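Local atomic coordinates of PPC domain-containing protein (Pyrococcus horikoshii, PDB entry 2DT4), a protein that is of unknown function but belongs to the plant- and prokaryote-conserved (PPC) domain family and assembles as a trimer. Residues A[28-32]-A[33-37]. Residues are numbered along the deposited sequence; the frame is centred on the assembly and turned at random.
Sequences NFCKK and EGIET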
loop_
_atom_site.group_PDB
_atom_site.type_symbol
_atom_site.label_atom_id
_atom_site.label_comp_id
_atom_site.label_asym_id
_atom_site.label_seq_id
_atom_site.Cartn_x
_atom_site.Cartn_y
_atom_site.Cartn_z
ATOM N N ASN A 28 11.507 3.808 17.355
ATOM C CA ASN A 28 12.878 3.748 17.844
ATOM C C ASN A 28 13.911 3.820 16.707
ATOM O O ASN A 28 14.999 4.413 16.851
ATOM C CB ASN A 28 13.055 2.470 18.681
ATOM C CG ASN A 28 12.402 2.601 20.071
ATOM O OD1 ASN A 28 12.208 3.730 20.565
ATOM N ND2 ASN A 28 12.066 1.472 20.698
ATOM N N PHE A 29 13.586 3.168 15.597
ATOM C CA PHE A 29 14.391 3.266 14.379
ATOM C C PHE A 29 14.526 4.769 13.978
ATOM O O PHE A 29 15.641 5.256 13.724
ATOM C CB PHE A 29 13.797 2.405 13.267
ATOM C CG PHE A 29 14.403 2.641 11.925
ATOM C CD1 PHE A 29 13.848 3.598 11.095
ATOM C CD2 PHE A 29 15.488 1.913 11.469
ATOM C CE1 PHE A 29 14.360 3.820 9.848
ATOM C CE2 PHE A 29 16.005 2.178 10.206
ATOM C CZ PHE A 29 15.435 3.167 9.439
ATOM N N CYS A 30 13.407 5.478 13.879
ATOM C CA CYS A 30 13.435 6.861 13.464
ATOM C C CYS A 30 14.203 7.698 14.490
ATOM O O CYS A 30 14.934 8.573 14.106
ATOM C CB CYS A 30 12.033 7.424 13.223
ATOM S SG CYS A 30 11.215 6.663 11.795
ATOM N N LYS A 31 14.065 7.411 15.784
ATOM C CA LYS A 31 14.843 8.166 16.775
ATOM C C LYS A 31 16.328 8.007 16.568
ATOM O O LYS A 31 17.080 9.003 16.600
ATOM C CB LYS A 31 14.450 7.778 18.192
ATOM C CG LYS A 31 13.088 8.254 18.557
ATOM C CD LYS A 31 12.781 7.919 20.013
ATOM C CE LYS A 31 11.434 8.429 20.352
ATOM N NZ LYS A 31 11.076 8.148 21.794
ATOM N N LYS A 32 16.750 6.774 16.336
ATOM C CA LYS A 32 18.138 6.468 16.109
ATOM C C LYS A 32 18.661 7.167 14.866
ATOM O O LYS A 32 19.752 7.746 14.879
ATOM C CB LYS A 32 18.352 4.964 15.981
ATOM C CG LYS A 32 19.818 4.596 15.818
ATOM C CD LYS A 32 20.708 5.258 16.838
ATOM C CE LYS A 32 22.141 4.759 16.724
ATOM N NZ LYS A 32 22.671 4.853 15.320
ATOM N N GLU A 33 17.889 7.129 13.789
ATOM C CA GLU A 33 18.331 7.698 12.516
ATOM C C GLU A 33 18.146 9.205 12.424
ATOM O O GLU A 33 18.571 9.825 11.446
ATOM C CB GLU A 33 17.554 7.047 11.367
ATOM C CG GLU A 33 17.832 5.572 11.190
ATOM C CD GLU A 33 19.241 5.323 10.709
ATOM O OE1 GLU A 33 19.980 4.639 11.442
ATOM O OE2 GLU A 33 19.655 5.850 9.655
ATOM N N GLY A 34 17.476 9.803 13.390
ATOM C CA GLY A 34 17.127 11.208 13.284
ATOM C C GLY A 34 16.118 11.495 12.175
ATOM O O GLY A 34 16.209 12.513 11.468
ATOM N N ILE A 35 15.153 10.586 11.999
ATOM C CA ILE A 35 14.081 10.788 11.048
ATOM C C ILE A 35 12.885 11.408 11.741
ATOM O O ILE A 35 12.442 10.921 12.793
ATOM C CB ILE A 35 13.665 9.439 10.390
ATOM C CG1 ILE A 35 14.805 8.859 9.544
ATOM C CG2 ILE A 35 12.371 9.569 9.531
ATOM C CD1 ILE A 35 14.653 7.360 9.194
ATOM N N GLU A 36 12.362 12.462 11.155
ATOM C CA GLU A 36 11.205 13.153 11.680
ATOM C C GLU A 36 9.961 12.901 10.846
ATOM O O GLU A 36 8.851 12.819 11.412
ATOM C CB GLU A 36 11.450 14.660 11.721
ATOM C CG GLU A 36 12.514 15.117 12.701
ATOM C CD GLU A 36 12.303 16.552 13.164
ATOM O OE1 GLU A 36 12.029 17.411 12.304
ATOM O OE2 GLU A 36 12.409 16.800 14.389
ATOM N N THR A 37 10.119 12.846 9.518
ATOM C CA THR A 37 8.996 12.647 8.605
ATOM C C THR A 37 9.300 11.519 7.625
ATOM O O THR A 37 10.355 11.506 7.031
ATOM C CB THR A 37 8.714 13.943 7.797
ATOM O OG1 THR A 37 8.560 15.064 8.707
ATOM C CG2 THR A 37 7.428 13.825 7.004
#
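E33 lays its CG over one face of the F29 ring, a CH-pi contact with the carbon 4.0 Å from the ring centroid and shifted toward the rim. The phenyl ring is brought alongside E33, one turn on, because its CG stands anti to the backbone N (chi1 169°). E33 bends at chi2 (-68°), its carboxylate plane lies 20° from that of the ring, and its OE2 is hydrogen-bonded to the hydroxyl of Y12. Glutamate suits the place because its methylenes can lie on the ring while its carboxylate reaches Y12. I35 reaches the same ring obliquely, its CD1 3.6 Å from F29 CE1, while its CB rests 3.8 Å from C30 CB and its CG2 lies near the C30 sulfur; a small cysteine lets the branched side chain fold back this closely. The backbone explains the return: the helical bond from E33 N to F29 O is 2.9 Å, I35 N then reaches back to C30 O at 2.9 Å, and G34 N makes a weak bond to K31 O (3.3 Å). This is a Schellman motif, with G34 at positive phi, a conformation that glycine adopts without strain. With F29 cut back to an alanine, the CG of E33 and the CD1 of I35 would probably lose the aromatic surface they share, leaving a gap between them. Here helix 22-33 ends and the chain heads into strand 38-46; F29, C30 and I35 face L118 of strand 114-123, F29 also meets F14 and Y12 of strand 5-16, and L141 of the second subunit packs on F29.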